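Local coordinates for protein 3-hydroxyacyl-CoA dehydrogenase (Archaeoglobus fulgidus, PDB 1ZEJ) that probably works as an NAD(+)-dependent dehydrogenase of the 3-hydroxyacyl-CoA dehydrogenase family, assigned to oxidation of 3-hydroxyacyl-CoA or L-gulonate, at residues His35-Asp41 with Lys61-Thr67; Leu218-Tyr223 with Gly267-Tyr271; Val112-Glu117 with Val143-Phe147. All blocks are in the same frame, centred on the assembly; numbering follows the deposited sequence.

Overall arrangement
Contacts 1 and 3 belong to the NAD-binding domain and reach the same mixed sheet, contact 2 to the helical C-terminal domain. Contact 1 comes first along the chain, then contact 3, then contact 2. Contact 1 pairs strand 62-65, outermost within the chain, with strand 36-40; contact 3 sets helix 112-116 against the end of strand 139-144, next to the other outermost strand, 166-171. Their centres are 26 Å apart. Contact 2, on helix 197-224, is centred 45 Å from contact 1 and 33 Å from contact 3, beside the second subunit. The probably NAD-binding sheet and the helical part are distinct regions, though Asp114 of contact 3 also reaches the second subunit.

Contact 1 of 3, residues His35-Asp41 with Lys61-Thr67; sequences HEVVLQD and KIEFTTT
Val37 and Leu39 bond to alternate residues of 61-67, strand 36-40 running parallel to strand 62-65 at 18°. Val37 N gives to Lys61 O at 2.8 Å and Val37 O takes from Glu63 N; Leu39 repeats the pattern with Glu63 O and Thr65 N, and Asp41 N closes the ladder on Thr65 O. On one face Leu39 CD2 rests 3.9 Å from Phe64 CE2, while Ile62 CG2 lies 3.8 Å above the plane of the same ring. On the other, Val38 CG1 and Thr65 CG2 are 3.5 Å apart, a tight pair; Thr65 places CG2 between its backbone N and carbonyl carbon, with OG1 anti to N (chi1 -179°). That hydroxyl accepts from Thr67 N in an ST turn. Gln40, bent at chi2 (-92°), brings NE2 to Thr66 O at 3.1 Å, above the carbonyl plane. Further out, helix 22-32 packs on Val37 and Ile62, and helix 44-53 on Phe64. Asp41, predicted to bind NAD(+), is held by Ser43 N and by Ala20 N of the glycine-rich turn. Strand 36-40, helix 44-53 and strand 62-65 make a beta-alpha-beta unit of the Rossmann fold, with the acidic Asp41 just beyond strand 36-40, the fold's second strand.

Contact 2 of 3, residues Leu218-Tyr223 with Gly267-Tyr271; sequences LGNLDY and GIYEY
Ile268 CD1 sits against helix 197-224, 3.8 Å from Leu218 CB and 4.1 Å from Leu221 CD2. With CG1 anti to the carbonyl carbon, the branch reaches the helix while CG2 lies over the centre of the Tyr269 ring. The edge of that ring meets Gly219: Tyr269 CE2 is 3.7 Å from Gly219 CA, which lies in the ring plane. Tyr223 and Tyr271 add an oblique aromatic pair, their planes at 71°. Both segments belong to the helical C-terminal domain of the 3-hydroxyacyl-CoA dehydrogenase family, and the contact fastens the irregular chain between helices 249-256 and 275-290 to the last turns of a long helix; Trp250 of the former helix also touches Leu221 and Ile268. The polar edge is gathered on Asp222, whose buried carboxylate accepts three bonds from the other segment. OD1 takes Ile268 N at 2.7 Å through its syn lone pair. OD2 has two donors: Tyr269 N at 2.9 Å on the syn side, 17° out of the carboxylate plane, and Tyr271 OH at 2.6 Å on the anti lone pair. Carboxylate and phenol ring stand almost perpendicular, at 87°, with OD2 in the plane of the ring at its edge. These donors would probably favour the charged carboxylate. Asp201 of the second subunit bonds to Tyr269 OH and to the backbone N of Leu218 and Gly219.

Contact 3 of 3, residues Val112-Glu117 with Val143-Phe147; sequences VDDIAE and VISRF
Helix 112-116 passes the end of strand 139-144 with the CA atoms of Asp113 and Ser145 4.8 Å apart. Val112 CG2 packs 4.0 Å from Val143 CG1, and Ala116 CB touches Phe147 CD2 at 3.5 Å. Asp113 OD1 takes the backbone N of Arg146 at 2.8 Å in a nearly straight bond (177°), met on the syn side but 25° out of the carboxylate plane. The same oxygen has a weak bridge to Arg146 NH1. Arg146 runs extended from CG to NE, carrying its guanidinium to Glu117, where NH2 meets OE1 at 3.2 Å in the guanidinium plane, the carboxylate standing at 89° to it. Phe147 CE2 lies over the centre of one guanidinium face. A water joins Arg146 NH1, Asp114 OD1 and, weakly, Glu117 OE1. An alanine in place of Asp113 would leave the Arg146 backbone N without this acceptor and would probably let the guanidinium turn more freely. The Asp113-Arg146-Glu117 salt-bridge network joins helix 112-116 to the chain leaving strand 139-144, shaped by an ST turn (Phe147 N to Ser145 OG), within the NAD-binding domain; the side chain of Val143 is about 5 Å from that of His129, predicted to be important for catalysis.

Contact 1 of 3, residues His35-Asp41 with Lys61-Thr67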
ATOM      1  N   HIS A  35       7.335 -29.019  12.741  1.00 31.49           N
ATOM      2  CA  HIS A  35       8.635 -29.399  13.301  1.00 31.22           C
ATOM      3  C   HIS A  35       8.613 -29.437  14.825  1.00 31.23           C
ATOM      4  O   HIS A  35       7.664 -29.001  15.480  1.00 30.82           O
ATOM      5  CB  HIS A  35       9.681 -28.386  12.871  1.00 32.53           C
ATOM      6  CG  HIS A  35       9.852 -28.284  11.394  1.00 32.64           C
ATOM      7  ND1 HIS A  35      10.398 -29.298  10.637  1.00 33.39           N
ATOM      8  CD2 HIS A  35       9.581 -27.277  10.535  1.00 35.76           C
ATOM      9  CE1 HIS A  35      10.420 -28.934   9.369  1.00 35.74           C
ATOM     10  NE2 HIS A  35       9.935 -27.708   9.278  1.00 34.96           N
ATOM     11  N   GLU A  36       9.649 -30.007  15.398  1.00 30.05           N
ATOM     12  CA  GLU A  36       9.802 -29.917  16.839  1.00 30.43           C
ATOM     13  C   GLU A  36      10.477 -28.621  17.207  1.00 28.56           C
ATOM     14  O   GLU A  36      11.354 -28.146  16.487  1.00 28.93           O
ATOM     15  CB  GLU A  36      10.627 -31.072  17.353  1.00 30.40           C
ATOM     16  CG  GLU A  36       9.895 -32.364  17.202  1.00 37.05           C
ATOM     17  CD  GLU A  36      10.744 -33.511  17.616  1.00 43.19           C
ATOM     18  OE1 GLU A  36      11.874 -33.629  17.081  1.00 46.98           O
ATOM     19  OE2 GLU A  36      10.268 -34.284  18.474  1.00 50.21           O
ATOM     20  N   VAL A  37      10.082 -28.064  18.346  1.00 26.35           N
ATOM     21  CA  VAL A  37      10.635 -26.823  18.810  1.00 25.85           C
ATOM     22  C   VAL A  37      11.135 -26.936  20.245  1.00 25.27           C
ATOM     23  O   VAL A  37      10.476 -27.525  21.101  1.00 23.89           O
ATOM     24  CB  VAL A  37       9.566 -25.705  18.724  1.00 25.26           C
ATOM     25  CG1 VAL A  37      10.103 -24.384  19.260  1.00 26.52           C
ATOM     26  CG2 VAL A  37       9.120 -25.543  17.249  1.00 26.08           C
ATOM     27  N   VAL A  38      12.286 -26.334  20.483  1.00 24.75           N
ATOM     28  CA  VAL A  38      12.720 -25.998  21.852  1.00 24.94           C
ATOM     29  C   VAL A  38      12.612 -24.464  22.054  1.00 24.26           C
ATOM     30  O   VAL A  38      13.247 -23.672  21.344  1.00 25.69           O
ATOM     31  CB  VAL A  38      14.138 -26.500  22.116  1.00 24.83           C
ATOM     32  CG1 VAL A  38      14.508 -26.194  23.561  1.00 27.51           C
ATOM     33  CG2 VAL A  38      14.232 -27.990  21.880  1.00 26.54           C
ATOM     34  N   LEU A  39      11.791 -24.053  22.995  1.00 24.15           N
ATOM     35  CA  LEU A  39      11.573 -22.639  23.283  1.00 24.33           C
ATOM     36  C   LEU A  39      12.255 -22.316  24.585  1.00 25.15           C
ATOM     37  O   LEU A  39      11.891 -22.873  25.645  1.00 24.54           O
ATOM     38  CB  LEU A  39      10.089 -22.359  23.391  1.00 23.84           C
ATOM     39  CG  LEU A  39       9.682 -20.889  23.691  1.00 25.77           C
ATOM     40  CD1 LEU A  39      10.160 -19.968  22.602  1.00 27.59           C
ATOM     41  CD2 LEU A  39       8.176 -20.772  23.848  1.00 26.10           C
ATOM     42  N   GLN A  40      13.233 -21.420  24.514  1.00 24.61           N
ATOM     43  CA  GLN A  40      14.104 -21.096  25.661  1.00 25.18           C
ATOM     44  C   GLN A  40      13.882 -19.633  26.132  1.00 26.09           C
ATOM     45  O   GLN A  40      13.658 -18.743  25.344  1.00 26.47           O
ATOM     46  CB  GLN A  40      15.565 -21.324  25.306  1.00 25.14           C
ATOM     47  CG  GLN A  40      16.542 -21.120  26.463  1.00 24.71           C
ATOM     48  CD  GLN A  40      17.098 -19.721  26.553  1.00 31.21           C
ATOM     49  OE1 GLN A  40      17.151 -19.011  25.552  1.00 33.73           O
ATOM     50  NE2 GLN A  40      17.564 -19.327  27.747  1.00 28.84           N
ATOM     51  N   ASP A  41      13.935 -19.426  27.427  1.00 27.45           N
ATOM     52  CA  ASP A  41      13.943 -18.096  27.983  1.00 29.21           C
ATOM     53  C   ASP A  41      14.562 -18.230  29.366  1.00 30.33           C
ATOM     54  O   ASP A  41      14.317 -19.211  30.030  1.00 28.87           O
ATOM     55  CB  ASP A  41      12.492 -17.581  28.118  1.00 28.84           C
ATOM     56  CG  ASP A  41      12.442 -16.040  28.268  1.00 32.45           C
ATOM     57  OD1 ASP A  41      12.872 -15.579  29.327  1.00 34.50           O
ATOM     58  OD2 ASP A  41      12.041 -15.317  27.319  1.00 32.02           O
ATOM     59  N   LYS A  61       4.792 -30.897  20.605  1.00 30.35           N
ATOM     60  CA  LYS A  61       5.966 -30.637  19.758  1.00 30.94           C
ATOM     61  C   LYS A  61       6.947 -29.584  20.334  1.00 30.05           C
ATOM     62  O   LYS A  61       7.982 -29.325  19.737  1.00 30.66           O
ATOM     63  CB  LYS A  61       5.506 -30.188  18.370  1.00 31.49           C
ATOM     64  CG  LYS A  61       4.578 -31.201  17.641  1.00 37.07           C
ATOM     65  CD  LYS A  61       5.355 -31.971  16.571  1.00 41.37           C
ATOM     66  CE  LYS A  61       5.209 -31.340  15.162  1.00 44.13           C
ATOM     67  NZ  LYS A  61       6.007 -32.086  14.103  1.00 45.74           N
ATOM     68  N   ILE A  62       6.621 -28.967  21.471  1.00 29.50           N
ATOM     69  CA  ILE A  62       7.402 -27.840  22.022  1.00 29.09           C
ATOM     70  C   ILE A  62       7.963 -28.207  23.400  1.00 29.64           C
ATOM     71  O   ILE A  62       7.184 -28.612  24.266  1.00 29.56           O
ATOM     72  CB  ILE A  62       6.547 -26.545  22.118  1.00 29.29           C
ATOM     73  CG1 ILE A  62       6.048 -26.101  20.737  1.00 28.23           C
ATOM     74  CG2 ILE A  62       7.388 -25.378  22.682  1.00 29.34           C
ATOM     75  CD1 ILE A  62       4.867 -25.122  20.765  1.00 30.20           C
ATOM     76  N   GLU A  63       9.288 -28.085  23.583  1.00 29.51           N
ATOM     77  CA  GLU A  63       9.934 -28.238  24.891  1.00 29.69           C
ATOM     78  C   GLU A  63      10.180 -26.825  25.385  1.00 28.45           C
ATOM     79  O   GLU A  63      10.635 -25.974  24.618  1.00 28.70           O
ATOM     80  CB  GLU A  63      11.241 -29.022  24.807  1.00 29.76           C
ATOM     81  CG  GLU A  63      12.094 -28.961  26.109  1.00 31.16           C
ATOM     82  CD  GLU A  63      13.366 -29.811  26.038  1.00 33.20           C
ATOM     83  OE1 GLU A  63      13.514 -30.580  25.064  1.00 36.47           O
ATOM     84  OE2 GLU A  63      14.195 -29.717  26.969  1.00 33.60           O
ATOM     85  N   PHE A  64       9.836 -26.562  26.636  1.00 26.40           N
ATOM     86  CA  PHE A  64      10.144 -25.287  27.254  1.00 25.88           C
ATOM     87  C   PHE A  64      11.367 -25.475  28.156  1.00 25.92           C
ATOM     88  O   PHE A  64      11.419 -26.430  28.943  1.00 26.51           O
ATOM     89  CB  PHE A  64       8.960 -24.799  28.056  1.00 26.99           C
ATOM     90  CG  PHE A  64       7.698 -24.662  27.239  1.00 26.83           C
ATOM     91  CD1 PHE A  64       6.885 -25.765  27.007  1.00 31.30           C
ATOM     92  CD2 PHE A  64       7.310 -23.435  26.748  1.00 29.73           C
ATOM     93  CE1 PHE A  64       5.728 -25.653  26.241  1.00 30.03           C
ATOM     94  CE2 PHE A  64       6.126 -23.315  26.008  1.00 28.64           C
ATOM     95  CZ  PHE A  64       5.366 -24.437  25.762  1.00 28.44           C
ATOM     96  N   THR A  65      12.329 -24.564  28.083  1.00 24.70           N
ATOM     97  CA  THR A  65      13.539 -24.697  28.896  1.00 24.74           C
ATOM     98  C   THR A  65      14.179 -23.358  29.199  1.00 25.14           C
ATOM     99  O   THR A  65      13.982 -22.387  28.475  1.00 23.53           O
ATOM    100  CB  THR A  65      14.554 -25.564  28.126  1.00 25.17           C
ATOM    101  OG1 THR A  65      15.737 -25.752  28.893  1.00 27.57           O
ATOM    102  CG2 THR A  65      14.929 -24.951  26.803  1.00 24.46           C
ATOM    103  N   THR A  66      15.021 -23.335  30.228  1.00 25.16           N
ATOM    104  CA  THR A  66      15.802 -22.148  30.508  1.00 25.56           C
ATOM    105  C   THR A  66      17.246 -22.264  30.083  1.00 26.33           C
ATOM    106  O   THR A  66      17.973 -21.269  30.180  1.00 25.53           O
ATOM    107  CB  THR A  66      15.802 -21.828  32.015  1.00 26.10           C
ATOM    108  OG1 THR A  66      16.224 -22.991  32.756  1.00 24.68           O
ATOM    109  CG2 THR A  66      14.398 -21.458  32.479  1.00 27.36           C
ATOM    110  N   THR A  67      17.662 -23.436  29.586  1.00 25.70           N
ATOM    111  CA  THR A  67      19.059 -23.673  29.240  1.00 25.87           C
ATOM    112  C   THR A  67      19.278 -24.004  27.740  1.00 26.19           C
ATOM    113  O   THR A  67      18.325 -24.153  26.959  1.00 26.16           O
ATOM    114  CB  THR A  67      19.642 -24.782  30.177  1.00 26.13           C
ATOM    115  OG1 THR A  67      18.786 -25.923  30.152  1.00 27.17           O
ATOM    116  CG2 THR A  67      19.713 -24.250  31.595  1.00 25.43           C
TER

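Contact 2 of 3, residues Leu218-Tyr223 with Gly267-Tyr271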
ATOM      1  N   LEU A 218       3.995  -2.480  -8.891  1.00 28.54           N
ATOM      2  CA  LEU A 218       4.602  -2.619 -10.228  1.00 29.29           C
ATOM      3  C   LEU A 218       3.629  -3.251 -11.224  1.00 28.99           C
ATOM      4  O   LEU A 218       3.432  -2.735 -12.322  1.00 29.18           O
ATOM      5  CB  LEU A 218       5.924  -3.394 -10.151  1.00 30.48           C
ATOM      6  CG  LEU A 218       7.060  -2.706  -9.344  1.00 30.33           C
ATOM      7  CD1 LEU A 218       8.348  -3.520  -9.463  1.00 30.67           C
ATOM      8  CD2 LEU A 218       7.333  -1.297  -9.751  1.00 29.55           C
ATOM      9  N   GLY A 219       2.992  -4.354 -10.832  1.00 28.89           N
ATOM     10  CA  GLY A 219       1.900  -4.936 -11.624  1.00 28.41           C
ATOM     11  C   GLY A 219       0.811  -3.919 -11.914  1.00 28.21           C
ATOM     12  O   GLY A 219       0.376  -3.812 -13.059  1.00 27.25           O
ATOM     13  N   ASN A 220       0.417  -3.108 -10.923  1.00 28.52           N
ATOM     14  CA  ASN A 220      -0.570  -2.042 -11.160  1.00 30.00           C
ATOM     15  C   ASN A 220      -0.125  -1.047 -12.282  1.00 30.62           C
ATOM     16  O   ASN A 220      -0.916  -0.677 -13.159  1.00 29.42           O
ATOM     17  CB  ASN A 220      -0.844  -1.265  -9.884  1.00 29.82           C
ATOM     18  CG  ASN A 220      -1.919  -0.264 -10.046  1.00 32.92           C
ATOM     19  OD1 ASN A 220      -3.018  -0.624 -10.460  1.00 31.23           O
ATOM     20  ND2 ASN A 220      -1.617   1.044  -9.775  1.00 32.85           N
ATOM     21  N   LEU A 221       1.166  -0.717 -12.274  1.00 31.01           N
ATOM     22  CA  LEU A 221       1.809   0.132 -13.276  1.00 31.66           C
ATOM     23  C   LEU A 221       1.605  -0.380 -14.676  1.00 30.78           C
ATOM     24  O   LEU A 221       1.279   0.415 -15.573  1.00 30.01           O
ATOM     25  CB  LEU A 221       3.300   0.342 -12.935  1.00 32.24           C
ATOM     26  CG  LEU A 221       4.055   1.531 -13.516  1.00 33.56           C
ATOM     27  CD1 LEU A 221       3.382   2.879 -13.162  1.00 37.90           C
ATOM     28  CD2 LEU A 221       5.432   1.454 -12.920  1.00 36.02           C
ATOM     29  N   ASP A 222       1.687  -1.701 -14.877  1.00 30.25           N
ATOM     30  CA  ASP A 222       1.457  -2.309 -16.197  1.00 30.35           C
ATOM     31  C   ASP A 222       0.066  -1.994 -16.765  1.00 30.47           C
ATOM     32  O   ASP A 222      -0.100  -1.836 -17.957  1.00 29.78           O
ATOM     33  CB  ASP A 222       1.646  -3.841 -16.152  1.00 29.48           C
ATOM     34  CG  ASP A 222       3.123  -4.263 -16.217  1.00 29.55           C
ATOM     35  OD1 ASP A 222       3.959  -3.459 -16.692  1.00 31.06           O
ATOM     36  OD2 ASP A 222       3.440  -5.408 -15.827  1.00 26.21           O
ATOM     37  N   TYR A 223      -0.926  -1.978 -15.893  1.00 31.54           N
ATOM     38  CA  TYR A 223      -2.298  -1.650 -16.254  1.00 31.73           C
ATOM     39  C   TYR A 223      -2.479  -0.157 -16.480  1.00 32.63           C
ATOM     40  O   TYR A 223      -3.225   0.238 -17.372  1.00 32.84           O
ATOM     41  CB  TYR A 223      -3.226  -2.061 -15.126  1.00 32.72           C
ATOM     42  CG  TYR A 223      -3.472  -3.512 -15.087  1.00 33.19           C
ATOM     43  CD1 TYR A 223      -4.408  -4.084 -15.922  1.00 34.04           C
ATOM     44  CD2 TYR A 223      -2.734  -4.335 -14.271  1.00 34.10           C
ATOM     45  CE1 TYR A 223      -4.651  -5.422 -15.896  1.00 32.52           C
ATOM     46  CE2 TYR A 223      -2.958  -5.682 -14.262  1.00 35.22           C
ATOM     47  CZ  TYR A 223      -3.954  -6.195 -15.100  1.00 32.86           C
ATOM     48  OH  TYR A 223      -4.173  -7.529 -15.104  1.00 39.04           O
ATOM     49  N   GLY A 267       4.977  -5.565 -19.999  1.00 31.10           N
ATOM     50  CA  GLY A 267       5.619  -4.421 -19.413  1.00 31.58           C
ATOM     51  C   GLY A 267       6.625  -4.936 -18.424  1.00 32.11           C
ATOM     52  O   GLY A 267       7.635  -5.559 -18.804  1.00 32.23           O
ATOM     53  N   ILE A 268       6.359  -4.691 -17.150  1.00 31.31           N
ATOM     54  CA  ILE A 268       7.122  -5.358 -16.095  1.00 32.30           C
ATOM     55  C   ILE A 268       6.859  -6.875 -16.179  1.00 31.57           C
ATOM     56  O   ILE A 268       7.795  -7.692 -16.087  1.00 31.60           O
ATOM     57  CB  ILE A 268       6.792  -4.772 -14.719  1.00 32.70           C
ATOM     58  CG1 ILE A 268       7.205  -3.289 -14.683  1.00 33.70           C
ATOM     59  CG2 ILE A 268       7.560  -5.554 -13.632  1.00 34.17           C
ATOM     60  CD1 ILE A 268       6.376  -2.443 -13.818  1.00 36.91           C
ATOM     61  N   TYR A 269       5.599  -7.240 -16.418  1.00 30.57           N
ATOM     62  CA  TYR A 269       5.177  -8.632 -16.536  1.00 30.21           C
ATOM     63  C   TYR A 269       4.534  -8.859 -17.902  1.00 30.81           C
ATOM     64  O   TYR A 269       4.353  -7.906 -18.648  1.00 29.71           O
ATOM     65  CB  TYR A 269       4.180  -8.934 -15.451  1.00 30.58           C
ATOM     66  CG  TYR A 269       4.709  -8.668 -14.061  1.00 29.71           C
ATOM     67  CD1 TYR A 269       5.825  -9.363 -13.550  1.00 32.27           C
ATOM     68  CD2 TYR A 269       4.128  -7.725 -13.262  1.00 30.60           C
ATOM     69  CE1 TYR A 269       6.307  -9.090 -12.272  1.00 31.34           C
ATOM     70  CE2 TYR A 269       4.590  -7.462 -12.021  1.00 30.28           C
ATOM     71  CZ  TYR A 269       5.659  -8.159 -11.503  1.00 33.13           C
ATOM     72  OH  TYR A 269       6.071  -7.847 -10.210  1.00 33.09           O
ATOM     73  N   GLU A 270       4.190 -10.111 -18.203  1.00 31.19           N
ATOM     74  CA  GLU A 270       3.571 -10.491 -19.476  1.00 33.20           C
ATOM     75  C   GLU A 270       2.114 -10.855 -19.230  1.00 33.23           C
ATOM     76  O   GLU A 270       1.768 -11.405 -18.163  1.00 33.02           O
ATOM     77  CB  GLU A 270       4.321 -11.662 -20.122  1.00 33.11           C
ATOM     78  CG  GLU A 270       5.781 -11.317 -20.418  1.00 34.69           C
ATOM     79  CD  GLU A 270       6.529 -12.376 -21.217  1.00 36.72           C
ATOM     80  OE1 GLU A 270       5.890 -13.292 -21.788  1.00 41.55           O
ATOM     81  OE2 GLU A 270       7.776 -12.280 -21.289  1.00 41.74           O
ATOM     82  N   TYR A 271       1.272 -10.532 -20.211  1.00 33.42           N
ATOM     83  CA  TYR A 271      -0.198 -10.598 -20.076  1.00 33.73           C
ATOM     84  C   TYR A 271      -0.843 -11.319 -21.261  1.00 35.79           C
ATOM     85  O   TYR A 271      -0.284 -11.322 -22.359  1.00 35.88           O
ATOM     86  CB  TYR A 271      -0.767  -9.189 -19.945  1.00 32.33           C
ATOM     87  CG  TYR A 271      -0.235  -8.517 -18.695  1.00 30.34           C
ATOM     88  CD1 TYR A 271       0.943  -7.794 -18.726  1.00 29.22           C
ATOM     89  CD2 TYR A 271      -0.881  -8.665 -17.477  1.00 28.61           C
ATOM     90  CE1 TYR A 271       1.465  -7.234 -17.588  1.00 27.76           C
ATOM     91  CE2 TYR A 271      -0.367  -8.087 -16.315  1.00 28.99           C
ATOM     92  CZ  TYR A 271       0.803  -7.369 -16.380  1.00 29.71           C
ATOM     93  OH  TYR A 271       1.351  -6.821 -15.218  1.00 29.09           O
TER

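Contact 3 of 3, residues Val112-Glu117 with Val143-Phe147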
ATOM      1  N   VAL A 112      21.387  -6.083  10.550  1.00 30.18           N
ATOM      2  CA  VAL A 112      21.973  -7.414  10.525  1.00 29.43           C
ATOM      3  C   VAL A 112      23.470  -7.368  10.292  1.00 28.59           C
ATOM      4  O   VAL A 112      24.214  -8.233  10.818  1.00 27.81           O
ATOM      5  CB  VAL A 112      21.299  -8.382   9.492  1.00 29.70           C
ATOM      6  CG1 VAL A 112      19.837  -8.589   9.875  1.00 34.00           C
ATOM      7  CG2 VAL A 112      21.438  -7.857   8.037  1.00 31.96           C
ATOM      8  N   ASP A 113      23.922  -6.370   9.539  1.00 27.91           N
ATOM      9  CA  ASP A 113      25.362  -6.194   9.340  1.00 29.01           C
ATOM     10  C   ASP A 113      26.055  -5.795  10.648  1.00 28.80           C
ATOM     11  O   ASP A 113      27.156  -6.278  10.944  1.00 28.38           O
ATOM     12  CB  ASP A 113      25.649  -5.201   8.222  1.00 29.74           C
ATOM     13  CG  ASP A 113      25.425  -5.825   6.837  1.00 31.65           C
ATOM     14  OD1 ASP A 113      26.352  -6.414   6.309  1.00 34.06           O
ATOM     15  OD2 ASP A 113      24.330  -5.717   6.301  1.00 35.74           O
ATOM     16  N   ASP A 114      25.414  -4.956  11.459  1.00 28.21           N
ATOM     17  CA  ASP A 114      26.048  -4.563  12.732  1.00 27.69           C
ATOM     18  C   ASP A 114      26.137  -5.761  13.698  1.00 27.30           C
ATOM     19  O   ASP A 114      27.115  -5.929  14.446  1.00 26.72           O
ATOM     20  CB  ASP A 114      25.313  -3.414  13.398  1.00 28.03           C
ATOM     21  CG  ASP A 114      25.501  -2.105  12.699  1.00 29.76           C
ATOM     22  OD1 ASP A 114      26.243  -1.978  11.687  1.00 30.50           O
ATOM     23  OD2 ASP A 114      24.866  -1.173  13.178  1.00 31.19           O
ATOM     24  N   ILE A 115      25.106  -6.602  13.699  1.00 27.22           N
ATOM     25  CA  ILE A 115      25.159  -7.841  14.452  1.00 27.49           C
ATOM     26  C   ILE A 115      26.240  -8.797  13.906  1.00 27.84           C
ATOM     27  O   ILE A 115      27.117  -9.267  14.656  1.00 28.65           O
ATOM     28  CB  ILE A 115      23.794  -8.568  14.458  1.00 27.02           C
ATOM     29  CG1 ILE A 115      22.763  -7.748  15.218  1.00 28.66           C
ATOM     30  CG2 ILE A 115      23.930  -9.951  15.083  1.00 26.52           C
ATOM     31  CD1 ILE A 115      21.329  -8.197  14.955  1.00 28.92           C
ATOM     32  N   ALA A 116      26.197  -9.032  12.601  1.00 27.06           N
ATOM     33  CA  ALA A 116      27.092  -9.992  11.959  1.00 28.00           C
ATOM     34  C   ALA A 116      28.538  -9.675  12.175  1.00 26.99           C
ATOM     35  O   ALA A 116      29.347 -10.555  12.334  1.00 27.89           O
ATOM     36  CB  ALA A 116      26.824 -10.011  10.473  1.00 27.65           C
ATOM     37  N   GLU A 117      28.893  -8.409  12.151  1.00 28.15           N
ATOM     38  CA  GLU A 117      30.301  -8.052  12.290  1.00 29.13           C
ATOM     39  C   GLU A 117      30.838  -8.297  13.713  1.00 28.67           C
ATOM     40  O   GLU A 117      32.056  -8.253  13.926  1.00 27.06           O
ATOM     41  CB  GLU A 117      30.559  -6.633  11.782  1.00 29.90           C
ATOM     42  CG  GLU A 117      30.008  -5.529  12.587  1.00 32.52           C
ATOM     43  CD  GLU A 117      30.223  -4.160  11.908  1.00 33.29           C
ATOM     44  OE1 GLU A 117      30.466  -4.067  10.678  1.00 37.06           O
ATOM     45  OE2 GLU A 117      30.066  -3.169  12.622  1.00 38.58           O
ATOM     46  N   VAL A 143      16.749 -11.341   5.706  1.00 27.93           N
ATOM     47  CA  VAL A 143      17.541 -10.146   5.518  1.00 27.55           C
ATOM     48  C   VAL A 143      18.994 -10.558   5.721  1.00 27.72           C
ATOM     49  O   VAL A 143      19.385 -10.922   6.818  1.00 26.37           O
ATOM     50  CB  VAL A 143      17.126  -9.050   6.483  1.00 27.41           C
ATOM     51  CG1 VAL A 143      17.892  -7.755   6.189  1.00 26.48           C
ATOM     52  CG2 VAL A 143      15.627  -8.787   6.391  1.00 24.92           C
ATOM     53  N   ILE A 144      19.763 -10.523   4.648  1.00 28.00           N
ATOM     54  CA  ILE A 144      21.124 -10.992   4.697  1.00 29.04           C
ATOM     55  C   ILE A 144      22.149  -9.881   4.965  1.00 27.73           C
ATOM     56  O   ILE A 144      21.972  -8.719   4.598  1.00 27.60           O
ATOM     57  CB  ILE A 144      21.477 -11.846   3.469  1.00 29.05           C
ATOM     58  CG1 ILE A 144      21.608 -11.030   2.192  1.00 30.17           C
ATOM     59  CG2 ILE A 144      20.418 -12.957   3.287  1.00 32.40           C
ATOM     60  CD1 ILE A 144      22.364 -11.755   1.140  1.00 31.21           C
ATOM     61  N   SER A 145      23.228 -10.258   5.620  1.00 27.54           N
ATOM     62  CA  SER A 145      24.339  -9.347   5.808  1.00 26.72           C
ATOM     63  C   SER A 145      25.303  -9.528   4.645  1.00 27.61           C
ATOM     64  O   SER A 145      25.129 -10.451   3.836  1.00 26.92           O
ATOM     65  CB  SER A 145      25.013  -9.625   7.123  1.00 26.88           C
ATOM     66  OG  SER A 145      25.928 -10.712   7.042  1.00 26.28           O
ATOM     67  N   ARG A 146      26.337  -8.682   4.595  1.00 26.88           N
ATOM     68  CA  ARG A 146      27.454  -8.879   3.619  1.00 27.81           C
ATOM     69  C   ARG A 146      28.249 -10.152   3.848  1.00 26.72           C
ATOM     70  O   ARG A 146      28.952 -10.588   2.975  1.00 27.62           O
ATOM     71  CB  ARG A 146      28.394  -7.677   3.603  1.00 27.96           C
ATOM     72  CG  ARG A 146      29.104  -7.349   4.893  1.00 27.06           C
ATOM     73  CD  ARG A 146      29.705  -5.950   4.781  1.00 29.61           C
ATOM     74  NE  ARG A 146      30.747  -5.736   5.773  1.00 31.97           N
ATOM     75  CZ  ARG A 146      30.525  -5.310   7.011  1.00 33.31           C
ATOM     76  NH1 ARG A 146      29.285  -5.088   7.449  1.00 33.30           N
ATOM     77  NH2 ARG A 146      31.547  -5.142   7.832  1.00 33.78           N
ATOM     78  N   PHE A 147      28.073 -10.789   4.992  1.00 26.31           N
ATOM     79  CA  PHE A 147      28.782 -12.017   5.328  1.00 26.98           C
ATOM     80  C   PHE A 147      28.048 -13.291   5.000  1.00 26.58           C
ATOM     81  O   PHE A 147      28.653 -14.333   4.877  1.00 27.64           O
ATOM     82  CB  PHE A 147      29.096 -12.073   6.817  1.00 27.27           C
ATOM     83  CG  PHE A 147      29.870 -10.889   7.351  1.00 26.03           C
ATOM     84  CD1 PHE A 147      31.243 -10.906   7.401  1.00 28.43           C
ATOM     85  CD2 PHE A 147      29.200  -9.781   7.893  1.00 28.65           C
ATOM     86  CE1 PHE A 147      31.961  -9.807   7.917  1.00 29.37           C
ATOM     87  CE2 PHE A 147      29.921  -8.692   8.435  1.00 27.58           C
ATOM     88  CZ  PHE A 147      31.292  -8.714   8.444  1.00 27.59           C
TER
HETATM   89  O   HOH W   1      28.086  -2.930   9.618  1.00 40.22           O